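Local coordinates for Dye-decolorizing peroxidase (Irpex lacteus, PDB 7D8M), which binds heme b and probably acts as a peroxidase of the dye-decolorizing (DyP) family, oxidising substrates with peroxide, at residues K315-R319 and D320-Q324; A190-P194 and G195-T199; F96-S99 and P100-D104. All coordinates share one frame; numbering follows the deposited sequence.

Contact 1 of 3, residues K315-R319 and D320-Q324; sequences KTNPR and DLEGQ. With HEM (protoporphyrin IX containing Fe), chain B.
Pro318 and Glu322 join at the start of helix 319-323, where Glu322 N gives Pro318 O a nearly straight hydrogen bond of 3.2 Å. One residue on, Gly323 N bonds to Arg319 O at 2.8 Å. Pro318 is the N-cap and the centre of an inverse gamma turn. Its CB lies 3.9 Å from Leu321 CG.

Arg319 leaves this turn for the heme. Its CB sits beside Asp320 N. CG is anti to the carbonyl carbon (chi1 -54°), and the chain then runs extended to NE, which comes within 3.6 Å of HEM O1D. NH2 makes the bond to HEM O1D, 3.0 Å long, and also bonds Asn289 OD1. NH1 bonds Phe291 O. The propionate carbon lies at the guanidinium edge, in its plane.

Asn317 ND2 holds the other oxygen of the same propionate, HEM O2D, at 3.0 Å. Asn317 OD1 accepts a hydrogen bond from a water, which also donates to Glu322 OE1. Glu322 OE1 bonds His332 as well.

Both oxygens of one heme propionate are therefore gripped, one by a neutral amide and one by a guanidinium. The positive charge of Arg319 probably offsets the negative charge of the propionate.

Contact 2 of 3, residues A190-P194 and G195-T199; sequences AVVDP and GIIFT
A short, weakly bonded helix, 194-197, follows a long loop here, and the contact is its single turn. Asp193 O accepts from Ile196 N at 3.0 Å, with the donor above the carbonyl plane. Pro194 O is gripped twice. Phe198 N reaches it at 2.9 Å, close to the direction of the C=O bond. Ile197 N reaches it at 3.1 Å from well above the carbonyl plane.

The apolar part is carried by Val192. Its CG2 meets Ile196 CB at 4.0 Å, and the two side chains meet at about a right angle. The torsion of Val192 (chi1 -49°) puts CG2 between its backbone N and carbonyl carbon, where it also lies 4.3 Å from Ile197 CG1. Ile197 CG2 stands 3.9 Å above the Phe198 ring, over its centre. Beyond the turn, Ile197 and Phe198 pack on Ile16 of helix 14-17, and Phe198 also touches Leu17. Asp193 N bonds Asp329 OD2, and the hydroxyl of Ser367 bonds Gly195 O.

Several backbone polar atoms of the turn are thus satisfied, some by its own bonds and some by nearby serine and aspartate side chains. Val192, Ile196, Ile197 and Phe198 supply an apolar surface, part of which faces helix 14-17.

Contact 3 of 3, residues F96-S99 and P100-D104; sequences FKDS and PNLGD
Asp98 and Asn101 make the side-chain hydrogen bond across this contact, at the C-terminal end of helix 95-102. Asn101 ND2 gives it to Asp98 OD1 at 2.7 Å, on the anti side of the carboxylate and 29° out of its plane. Asp98 CG is anti to its backbone N (chi1 -162°), which brings the carboxylate back to Asn101, although CB points away. ND2 also makes a weak bond to Asp98 O. Asp98 OD2 forms a salt bridge with Arg374 and bonds Tyr435. An alanine in place of Asn101 removes the amide, and Asp98 OD1 would probably be held less firmly, though OD2 keeps its two partners. Ser99 OG donates to Phe96 O at 2.8 Å; Ser99 N reaches that oxygen from the same face of its plane.

Among backbone bonds, Asn101 N donates to Asp98 O at 3.0 Å. Ser99 O takes Leu102 N at 2.9 Å and Asp104 N at 3.3 Å, from opposite faces of its plane. Gly103, with positive phi, ends the helix in a Schellman motif.

Of the van der Waals contacts, Ser99 CB lies 4.0 Å from Asp104 CB, and Pro100 CD lies 3.2 Å from the carbonyl Lys97 O. Pro100 has no N-H to give, and the helix is kinked here.

Serine and asparagine side chains thus add bonds around the kink. The salt bridge to Arg374 probably balances the charge of Asp98.

Overall arrangement
From the N terminus the chain first meets contact 3, at the end of helix 95-102 in the DyP dimeric alpha+beta barrel domain. Contact 2 follows strand 147-156 and forms helix 194-197. Contact 1 comes last, between helices 312-316 and 319-323. Each closes only a local turn. The three lie in series, and none nests in or crosses another. Contacts 1 and 2 are nearest, about 6 Å between closest atoms, without touching. Contact 3 joins helix 95-102 to strands 217-226 and 428-438 and to helix 373-381. Contact 2 packs on helix 14-17. Only contact 1 binds the heme; Leu102 of contact 3 comes within about 8 Å of it.

Contact 1 of 3, residues K315-R319 and D320-Q324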
ATOM      1  N   LYS A 315     -11.191  -2.663   8.675  1.00 22.99           N
ATOM      2  CA  LYS A 315     -11.778  -1.683   7.765  1.00 23.05           C
ATOM      3  C   LYS A 315     -11.337  -1.937   6.321  1.00 23.52           C
ATOM      4  O   LYS A 315     -12.160  -1.920   5.397  1.00 21.42           O
ATOM      5  CB  LYS A 315     -11.386  -0.269   8.204  1.00 22.98           C
ATOM      6  CG  LYS A 315     -12.251   0.325   9.316  1.00 24.24           C
ATOM      7  CD  LYS A 315     -13.518   0.976   8.743  1.00 25.51           C
ATOM      8  CE  LYS A 315     -13.820   2.318   9.411  1.00 24.81           C
ATOM      9  NZ  LYS A 315     -15.085   2.919   8.881  1.00 23.44           N
ATOM     10  N   THR A 316     -10.045  -2.183   6.106  1.00 21.91           N
ATOM     11  CA  THR A 316      -9.517  -2.275   4.741  1.00 22.69           C
ATOM     12  C   THR A 316      -9.655  -3.662   4.131  1.00 24.93           C
ATOM     13  O   THR A 316      -9.529  -3.802   2.909  1.00 21.59           O
ATOM     14  CB  THR A 316      -8.041  -1.884   4.698  1.00 22.39           C
ATOM     15  OG1 THR A 316      -7.295  -2.760   5.558  1.00 25.26           O
ATOM     16  CG2 THR A 316      -7.863  -0.443   5.136  1.00 21.75           C
ATOM     17  N   ASN A 317      -9.882  -4.686   4.949  1.00 23.85           N
ATOM     18  CA  ASN A 317     -10.210  -6.028   4.466  1.00 25.26           C
ATOM     19  C   ASN A 317     -11.265  -6.581   5.406  1.00 24.40           C
ATOM     20  O   ASN A 317     -10.955  -7.291   6.372  1.00 25.21           O
ATOM     21  CB  ASN A 317      -8.976  -6.933   4.408  1.00 23.34           C
ATOM     22  CG  ASN A 317      -9.309  -8.357   3.951  1.00 26.76           C
ATOM     23  OD1 ASN A 317     -10.457  -8.664   3.615  1.00 27.71           O
ATOM     24  ND2 ASN A 317      -8.298  -9.228   3.933  1.00 25.17           N
ATOM     25  N   PRO A 318     -12.532  -6.244   5.173  1.00 25.34           N
ATOM     26  CA  PRO A 318     -13.636  -6.760   6.004  1.00 25.94           C
ATOM     27  C   PRO A 318     -13.927  -8.220   5.665  1.00 28.32           C
ATOM     28  O   PRO A 318     -14.889  -8.567   4.975  1.00 30.61           O
ATOM     29  CB  PRO A 318     -14.793  -5.823   5.647  1.00 26.24           C
ATOM     30  CG  PRO A 318     -14.498  -5.358   4.263  1.00 27.30           C
ATOM     31  CD  PRO A 318     -13.007  -5.353   4.100  1.00 26.03           C
ATOM     32  N   ARG A 319     -13.050  -9.097   6.167  1.00 24.91           N
ATOM     33  CA  ARG A 319     -13.136 -10.518   5.846  1.00 28.43           C
ATOM     34  C   ARG A 319     -14.500 -11.097   6.199  1.00 30.45           C
ATOM     35  O   ARG A 319     -14.984 -12.001   5.509  1.00 30.31           O
ATOM     36  CB  ARG A 319     -12.038 -11.296   6.583  1.00 28.18           C
ATOM     37  CG  ARG A 319     -10.630 -10.787   6.352  1.00 28.86           C
ATOM     38  CD  ARG A 319      -9.642 -11.436   7.303  1.00 29.31           C
ATOM     39  NE  ARG A 319      -8.302 -10.884   7.114  1.00 30.87           N
ATOM     40  CZ  ARG A 319      -7.173 -11.553   7.319  1.00 31.82           C
ATOM     41  NH1 ARG A 319      -7.210 -12.814   7.735  1.00 27.92           N
ATOM     42  NH2 ARG A 319      -6.003 -10.953   7.113  1.00 27.91           N
ATOM     43  N   ASP A 320     -15.135 -10.594   7.261  1.00 28.86           N
ATOM     44  CA  ASP A 320     -16.388 -11.192   7.708  1.00 27.07           C
ATOM     45  C   ASP A 320     -17.538 -10.832   6.772  1.00 27.34           C
ATOM     46  O   ASP A 320     -18.394 -11.673   6.479  1.00 28.55           O
ATOM     47  CB  ASP A 320     -16.691 -10.770   9.150  1.00 26.79           C
ATOM     48  CG  ASP A 320     -16.778  -9.267   9.322  1.00 29.57           C
ATOM     49  OD1 ASP A 320     -16.113  -8.520   8.557  1.00 31.27           O
ATOM     50  OD2 ASP A 320     -17.508  -8.825  10.238  1.00 29.74           O
ATOM     51  N   LEU A 321     -17.565  -9.595   6.275  1.00 27.14           N
ATOM     52  CA  LEU A 321     -18.593  -9.212   5.313  1.00 27.37           C
ATOM     53  C   LEU A 321     -18.478 -10.037   4.038  1.00 29.43           C
ATOM     54  O   LEU A 321     -19.479 -10.560   3.533  1.00 28.95           O
ATOM     55  CB  LEU A 321     -18.493  -7.720   4.995  1.00 28.78           C
ATOM     56  CG  LEU A 321     -18.577  -6.679   6.110  1.00 29.72           C
ATOM     57  CD1 LEU A 321     -18.988  -5.358   5.504  1.00 28.29           C
ATOM     58  CD2 LEU A 321     -19.537  -7.077   7.251  1.00 29.28           C
ATOM     59  N   GLU A 322     -17.255 -10.169   3.509  1.00 30.39           N
ATOM     60  CA  GLU A 322     -17.038 -10.972   2.306  1.00 31.15           C
ATOM     61  C   GLU A 322     -17.354 -12.435   2.576  1.00 35.34           C
ATOM     62  O   GLU A 322     -17.994 -13.101   1.752  1.00 34.21           O
ATOM     63  CB  GLU A 322     -15.595 -10.817   1.818  1.00 30.20           C
ATOM     64  CG  GLU A 322     -15.281 -11.545   0.487  1.00 32.65           C
ATOM     65  CD  GLU A 322     -13.835 -11.372   0.014  1.00 33.29           C
ATOM     66  OE1 GLU A 322     -13.119 -10.478   0.517  1.00 31.11           O
ATOM     67  OE2 GLU A 322     -13.411 -12.136  -0.880  1.00 35.09           O
ATOM     68  N   GLY A 323     -16.932 -12.939   3.739  1.00 30.64           N
ATOM     69  CA  GLY A 323     -17.146 -14.335   4.054  1.00 31.02           C
ATOM     70  C   GLY A 323     -18.611 -14.673   4.209  1.00 31.27           C
ATOM     71  O   GLY A 323     -19.010 -15.817   3.986  1.00 31.23           O
ATOM     72  N   GLN A 324     -19.426 -13.688   4.584  1.00 33.41           N
ATOM     73  CA  GLN A 324     -20.877 -13.820   4.594  1.00 34.05           C
ATOM     74  C   GLN A 324     -21.486 -13.716   3.202  1.00 35.75           C
ATOM     75  O   GLN A 324     -22.712 -13.834   3.073  1.00 33.11           O
ATOM     76  CB  GLN A 324     -21.506 -12.753   5.490  1.00 31.35           C
ATOM     77  CG  GLN A 324     -21.431 -13.044   6.982  1.00 35.42           C
ATOM     78  CD  GLN A 324     -21.841 -11.848   7.809  1.00 36.37           C
ATOM     79  OE1 GLN A 324     -21.070 -10.897   7.974  1.00 38.03           O
ATOM     80  NE2 GLN A 324     -23.062 -11.877   8.330  1.00 38.44           N
TER
HETATM   81  CHA HEM B 601      -2.557  -3.846   6.800  1.00 25.46           C
HETATM   82  CHB HEM B 601      -0.021  -0.170   8.693  1.00 24.76           C
HETATM   83  CHC HEM B 601      -1.607   2.718   5.120  1.00 23.29           C
HETATM   84  CHD HEM B 601      -4.522  -0.821   3.536  1.00 22.95           C
HETATM   85  C1A HEM B 601      -1.717  -3.120   7.614  1.00 23.50           C
HETATM   86  C2A HEM B 601      -0.955  -3.635   8.736  1.00 26.99           C
HETATM   87  C3A HEM B 601      -0.244  -2.614   9.248  1.00 25.45           C
HETATM   88  C4A HEM B 601      -0.534  -1.429   8.469  1.00 25.09           C
HETATM   89  CMA HEM B 601       0.721  -2.640  10.447  1.00 22.58           C
HETATM   90  CAA HEM B 601      -0.977  -5.111   9.217  1.00 25.80           C
HETATM   91  CBA HEM B 601       0.088  -5.923   8.480  1.00 28.15           C
HETATM   92  CGA HEM B 601      -0.517  -6.750   7.362  1.00 29.49           C
HETATM   93  O1A HEM B 601      -1.651  -7.257   7.529  1.00 32.36           O
HETATM   94  O2A HEM B 601       0.152  -6.930   6.306  1.00 29.11           O
HETATM   95  C1B HEM B 601      -0.206   0.912   7.865  1.00 24.62           C
HETATM   96  C2B HEM B 601       0.474   2.180   7.995  1.00 25.16           C
HETATM   97  C3B HEM B 601       0.024   2.981   7.011  1.00 21.93           C
HETATM   98  C4B HEM B 601      -0.935   2.237   6.226  1.00 22.28           C
HETATM   99  CMB HEM B 601       1.499   2.493   9.125  1.00 22.30           C
HETATM  100  CAB HEM B 601       0.428   4.434   6.658  1.00 22.66           C
HETATM  101  CBB HEM B 601       1.565   5.005   7.071  1.00 22.80           C
HETATM  102  C1C HEM B 601      -2.591   2.048   4.412  1.00 23.08           C
HETATM  103  C2C HEM B 601      -3.435   2.596   3.364  1.00 24.02           C
HETATM  104  C3C HEM B 601      -4.240   1.609   2.921  1.00 24.27           C
HETATM  105  C4C HEM B 601      -3.939   0.418   3.694  1.00 24.03           C
HETATM  106  CMC HEM B 601      -3.342   4.062   2.875  1.00 23.46           C
HETATM  107  CAC HEM B 601      -5.344   1.640   1.832  1.00 25.21           C
HETATM  108  CBC HEM B 601      -5.982   2.766   1.466  1.00 26.35           C
HETATM  109  C1D HEM B 601      -4.153  -1.972   4.199  1.00 23.54           C
HETATM  110  C2D HEM B 601      -4.547  -3.333   3.872  1.00 23.58           C
HETATM  111  C3D HEM B 601      -4.011  -4.159   4.772  1.00 24.86           C
HETATM  112  C4D HEM B 601      -3.249  -3.357   5.711  1.00 27.14           C
HETATM  113  CMD HEM B 601      -5.441  -3.777   2.703  1.00 20.43           C
HETATM  114  CAD HEM B 601      -4.183  -5.691   4.812  1.00 24.10           C
HETATM  115  CBD HEM B 601      -5.435  -6.015   5.633  1.00 24.95           C
HETATM  116  CGD HEM B 601      -5.735  -7.499   5.633  1.00 28.35           C
HETATM  117  O1D HEM B 601      -6.127  -8.025   6.707  1.00 25.74           O
HETATM  118  O2D HEM B 601      -5.577  -8.163   4.570  1.00 26.41           O
HETATM  119  NA  HEM B 601      -1.443  -1.776   7.488  1.00 22.91           N
HETATM  120  NB  HEM B 601      -1.063   0.973   6.774  1.00 20.72           N
HETATM  121  NC  HEM B 601      -2.936   0.728   4.588  1.00 22.52           N
HETATM  122  ND  HEM B 601      -3.342  -2.022   5.320  1.00 22.77           N
HETATM  123 FE   HEM B 601      -2.314  -0.457   6.139  1.00 23.99          FE
HETATM  124  O   HOH W   1     -12.915  -8.842   2.598  1.00 29.05           O

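Contact 2 of 3, residues A190-P194 and G195-T199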
ATOM      1  N   ALA A 190      -5.980 -14.447   1.081  1.00 33.60           N
ATOM      2  CA  ALA A 190      -6.976 -14.319   0.025  1.00 31.22           C
ATOM      3  C   ALA A 190      -6.422 -14.853  -1.292  1.00 34.24           C
ATOM      4  O   ALA A 190      -5.283 -14.550  -1.671  1.00 32.03           O
ATOM      5  CB  ALA A 190      -7.403 -12.865  -0.135  1.00 30.83           C
ATOM      6  N   VAL A 191      -7.223 -15.659  -1.986  1.00 31.47           N
ATOM      7  CA  VAL A 191      -6.896 -16.117  -3.333  1.00 36.05           C
ATOM      8  C   VAL A 191      -7.924 -15.504  -4.273  1.00 32.14           C
ATOM      9  O   VAL A 191      -9.086 -15.919  -4.294  1.00 35.13           O
ATOM     10  CB  VAL A 191      -6.881 -17.648  -3.438  1.00 35.49           C
ATOM     11  CG1 VAL A 191      -6.216 -18.073  -4.735  1.00 36.10           C
ATOM     12  CG2 VAL A 191      -6.163 -18.259  -2.247  1.00 35.33           C
ATOM     13  N   VAL A 192      -7.513 -14.512  -5.047  1.00 33.80           N
ATOM     14  CA  VAL A 192      -8.448 -13.753  -5.862  1.00 35.85           C
ATOM     15  C   VAL A 192      -8.217 -14.081  -7.331  1.00 34.28           C
ATOM     16  O   VAL A 192      -7.153 -14.564  -7.731  1.00 40.63           O
ATOM     17  CB  VAL A 192      -8.320 -12.240  -5.589  1.00 33.52           C
ATOM     18  CG1 VAL A 192      -8.348 -11.991  -4.092  1.00 30.75           C
ATOM     19  CG2 VAL A 192      -7.024 -11.688  -6.202  1.00 33.09           C
ATOM     20  N   ASP A 193      -9.250 -13.845  -8.140  1.00 36.26           N
ATOM     21  CA  ASP A 193      -9.118 -14.024  -9.581  1.00 33.55           C
ATOM     22  C   ASP A 193      -7.989 -13.140 -10.106  1.00 34.36           C
ATOM     23  O   ASP A 193      -7.823 -12.008  -9.636  1.00 34.68           O
ATOM     24  CB  ASP A 193     -10.426 -13.670 -10.292  1.00 35.45           C
ATOM     25  CG  ASP A 193     -11.555 -14.641  -9.976  1.00 36.44           C
ATOM     26  OD1 ASP A 193     -11.383 -15.857 -10.202  1.00 32.77           O
ATOM     27  OD2 ASP A 193     -12.617 -14.181  -9.509  1.00 35.01           O
ATOM     28  N   PRO A 194      -7.194 -13.621 -11.071  1.00 32.45           N
ATOM     29  CA  PRO A 194      -6.063 -12.807 -11.553  1.00 35.25           C
ATOM     30  C   PRO A 194      -6.469 -11.428 -12.046  1.00 31.19           C
ATOM     31  O   PRO A 194      -5.674 -10.488 -11.941  1.00 31.11           O
ATOM     32  CB  PRO A 194      -5.468 -13.663 -12.684  1.00 35.86           C
ATOM     33  CG  PRO A 194      -5.867 -15.052 -12.372  1.00 35.85           C
ATOM     34  CD  PRO A 194      -7.218 -14.958 -11.685  1.00 37.18           C
ATOM     35  N   GLY A 195      -7.692 -11.266 -12.548  1.00 33.21           N
ATOM     36  CA  GLY A 195      -8.132  -9.975 -13.046  1.00 31.16           C
ATOM     37  C   GLY A 195      -8.427  -8.926 -11.993  1.00 34.74           C
ATOM     38  O   GLY A 195      -8.730  -7.787 -12.366  1.00 31.42           O
ATOM     39  N   ILE A 196      -8.368  -9.268 -10.699  1.00 30.03           N
ATOM     40  CA  ILE A 196      -8.468  -8.236  -9.673  1.00 27.29           C
ATOM     41  C   ILE A 196      -7.147  -7.499  -9.540  1.00 28.16           C
ATOM     42  O   ILE A 196      -7.119  -6.331  -9.139  1.00 30.53           O
ATOM     43  CB  ILE A 196      -8.916  -8.850  -8.328  1.00 33.73           C
ATOM     44  CG1 ILE A 196     -10.249  -9.581  -8.491  1.00 30.34           C
ATOM     45  CG2 ILE A 196      -9.059  -7.785  -7.234  1.00 27.94           C
ATOM     46  CD1 ILE A 196     -11.363  -8.711  -9.045  1.00 32.91           C
ATOM     47  N   ILE A 197      -6.041  -8.149  -9.889  1.00 28.07           N
ATOM     48  CA  ILE A 197      -4.720  -7.543  -9.815  1.00 30.24           C
ATOM     49  C   ILE A 197      -4.223  -7.104 -11.189  1.00 31.44           C
ATOM     50  O   ILE A 197      -3.660  -6.015 -11.326  1.00 29.34           O
ATOM     51  CB  ILE A 197      -3.719  -8.522  -9.162  1.00 32.36           C
ATOM     52  CG1 ILE A 197      -4.169  -8.914  -7.747  1.00 29.55           C
ATOM     53  CG2 ILE A 197      -2.282  -7.955  -9.210  1.00 28.38           C
ATOM     54  CD1 ILE A 197      -4.636  -7.740  -6.859  1.00 29.42           C
ATOM     55  N   PHE A 198      -4.409  -7.946 -12.205  1.00 32.81           N
ATOM     56  CA  PHE A 198      -3.811  -7.747 -13.521  1.00 32.38           C
ATOM     57  C   PHE A 198      -4.890  -7.373 -14.527  1.00 33.35           C
ATOM     58  O   PHE A 198      -5.841  -8.137 -14.736  1.00 32.56           O
ATOM     59  CB  PHE A 198      -3.084  -9.007 -13.986  1.00 30.90           C
ATOM     60  CG  PHE A 198      -1.926  -9.396 -13.119  1.00 32.58           C
ATOM     61  CD1 PHE A 198      -0.766  -8.640 -13.108  1.00 35.52           C
ATOM     62  CD2 PHE A 198      -1.995 -10.527 -12.323  1.00 31.59           C
ATOM     63  CE1 PHE A 198       0.302  -9.000 -12.312  1.00 32.95           C
ATOM     64  CE2 PHE A 198      -0.937 -10.887 -11.529  1.00 33.75           C
ATOM     65  CZ  PHE A 198       0.217 -10.122 -11.526  1.00 36.20           C
ATOM     66  N   THR A 199      -4.725  -6.218 -15.164  1.00 31.68           N
ATOM     67  CA  THR A 199      -5.663  -5.801 -16.197  1.00 34.49           C
ATOM     68  C   THR A 199      -5.664  -6.801 -17.348  1.00 36.65           C
ATOM     69  O   THR A 199      -4.620  -7.330 -17.737  1.00 32.56           O
ATOM     70  CB  THR A 199      -5.298  -4.407 -16.708  1.00 34.35           C
ATOM     71  OG1 THR A 199      -3.918  -4.395 -17.100  1.00 34.77           O
ATOM     72  CG2 THR A 199      -5.524  -3.365 -15.608  1.00 31.15           C
TER

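Contact 3 of 3, residues F96-S99 and P100-D104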
ATOM      1  N   PHE A  96      -3.928  14.152  -7.818  1.00 26.24           N
ATOM      2  CA  PHE A  96      -4.109  15.508  -7.315  1.00 26.74           C
ATOM      3  C   PHE A  96      -5.552  15.953  -7.482  1.00 31.73           C
ATOM      4  O   PHE A  96      -6.176  16.463  -6.542  1.00 32.36           O
ATOM      5  CB  PHE A  96      -3.170  16.465  -8.046  1.00 30.52           C
ATOM      6  CG  PHE A  96      -3.156  17.847  -7.479  1.00 32.96           C
ATOM      7  CD1 PHE A  96      -2.769  18.068  -6.166  1.00 31.79           C
ATOM      8  CD2 PHE A  96      -3.518  18.933  -8.262  1.00 35.70           C
ATOM      9  CE1 PHE A  96      -2.748  19.342  -5.640  1.00 33.61           C
ATOM     10  CE2 PHE A  96      -3.495  20.213  -7.748  1.00 34.00           C
ATOM     11  CZ  PHE A  96      -3.111  20.418  -6.432  1.00 37.53           C
ATOM     12  N   LYS A  97      -6.093  15.774  -8.689  1.00 32.32           N
ATOM     13  CA  LYS A  97      -7.498  16.067  -8.926  1.00 33.95           C
ATOM     14  C   LYS A  97      -8.386  15.218  -8.026  1.00 31.41           C
ATOM     15  O   LYS A  97      -9.322  15.728  -7.400  1.00 32.47           O
ATOM     16  CB  LYS A  97      -7.831  15.829 -10.400  1.00 31.20           C
ATOM     17  CG  LYS A  97      -9.300  15.967 -10.737  1.00 34.27           C
ATOM     18  CD  LYS A  97      -9.545  15.695 -12.209  1.00 37.99           C
ATOM     19  CE  LYS A  97     -11.007  15.922 -12.572  1.00 47.22           C
ATOM     20  NZ  LYS A  97     -11.240  15.713 -14.031  1.00 50.92           N
ATOM     21  N   ASP A  98      -8.082  13.924  -7.923  1.00 29.29           N
ATOM     22  CA  ASP A  98      -8.882  12.999  -7.128  1.00 30.41           C
ATOM     23  C   ASP A  98      -8.753  13.214  -5.627  1.00 31.34           C
ATOM     24  O   ASP A  98      -9.540  12.626  -4.870  1.00 32.55           O
ATOM     25  CB  ASP A  98      -8.491  11.557  -7.466  1.00 28.59           C
ATOM     26  CG  ASP A  98      -9.535  10.549  -7.020  1.00 32.51           C
ATOM     27  OD1 ASP A  98     -10.730  10.909  -7.030  1.00 29.30           O
ATOM     28  OD2 ASP A  98      -9.160   9.404  -6.666  1.00 30.76           O
ATOM     29  N   SER A  99      -7.822  14.056  -5.180  1.00 28.83           N
ATOM     30  CA  SER A  99      -7.454  14.060  -3.769  1.00 26.68           C
ATOM     31  C   SER A  99      -8.588  14.406  -2.797  1.00 33.05           C
ATOM     32  O   SER A  99      -8.564  13.855  -1.683  1.00 30.37           O
ATOM     33  CB  SER A  99      -6.252  14.989  -3.547  1.00 31.50           C
ATOM     34  OG  SER A  99      -6.595  16.338  -3.744  1.00 31.31           O
ATOM     35  N   PRO A 100      -9.571  15.268  -3.114  1.00 30.87           N
ATOM     36  CA  PRO A 100     -10.666  15.487  -2.151  1.00 31.75           C
ATOM     37  C   PRO A 100     -11.410  14.218  -1.807  1.00 30.61           C
ATOM     38  O   PRO A 100     -11.876  14.063  -0.671  1.00 33.24           O
ATOM     39  CB  PRO A 100     -11.578  16.487  -2.876  1.00 31.49           C
ATOM     40  CG  PRO A 100     -10.690  17.196  -3.806  1.00 34.95           C
ATOM     41  CD  PRO A 100      -9.732  16.144  -4.292  1.00 30.72           C
ATOM     42  N   ASN A 101     -11.523  13.295  -2.760  1.00 30.22           N
ATOM     43  CA  ASN A 101     -12.186  12.027  -2.511  1.00 31.71           C
ATOM     44  C   ASN A 101     -11.411  11.158  -1.527  1.00 32.48           C
ATOM     45  O   ASN A 101     -11.998  10.243  -0.943  1.00 28.38           O
ATOM     46  CB  ASN A 101     -12.397  11.282  -3.834  1.00 28.82           C
ATOM     47  CG  ASN A 101     -13.268  12.067  -4.820  1.00 37.14           C
ATOM     48  OD1 ASN A 101     -14.429  12.376  -4.534  1.00 35.18           O
ATOM     49  ND2 ASN A 101     -12.714  12.382  -5.986  1.00 29.64           N
ATOM     50  N   LEU A 102     -10.113  11.414  -1.341  1.00 30.38           N
ATOM     51  CA  LEU A 102      -9.310  10.689  -0.363  1.00 27.69           C
ATOM     52  C   LEU A 102      -9.337  11.347   1.012  1.00 31.35           C
ATOM     53  O   LEU A 102      -8.851  10.754   1.986  1.00 25.52           O
ATOM     54  CB  LEU A 102      -7.851  10.567  -0.853  1.00 27.19           C
ATOM     55  CG  LEU A 102      -7.639  10.022  -2.273  1.00 27.38           C
ATOM     56  CD1 LEU A 102      -6.157   9.844  -2.619  1.00 26.76           C
ATOM     57  CD2 LEU A 102      -8.394   8.713  -2.473  1.00 27.44           C
ATOM     58  N   GLY A 103      -9.901  12.549   1.115  1.00 31.71           N
ATOM     59  CA  GLY A 103      -9.848  13.295   2.352  1.00 30.85           C
ATOM     60  C   GLY A 103      -8.566  14.063   2.551  1.00 31.35           C
ATOM     61  O   GLY A 103      -8.277  14.486   3.674  1.00 29.16           O
ATOM     62  N   ASP A 104      -7.783  14.246   1.491  1.00 28.85           N
ATOM     63  CA  ASP A 104      -6.508  14.938   1.582  1.00 33.43           C
ATOM     64  C   ASP A 104      -6.698  16.447   1.637  1.00 31.57           C
ATOM     65  O   ASP A 104      -7.600  17.012   1.011  1.00 32.94           O
ATOM     66  CB  ASP A 104      -5.620  14.604   0.371  1.00 29.20           C
ATOM     67  CG  ASP A 104      -4.790  13.356   0.577  1.00 30.94           C
ATOM     68  OD1 ASP A 104      -5.087  12.581   1.513  1.00 29.31           O
ATOM     69  OD2 ASP A 104      -3.836  13.156  -0.205  1.00 28.26           O
TER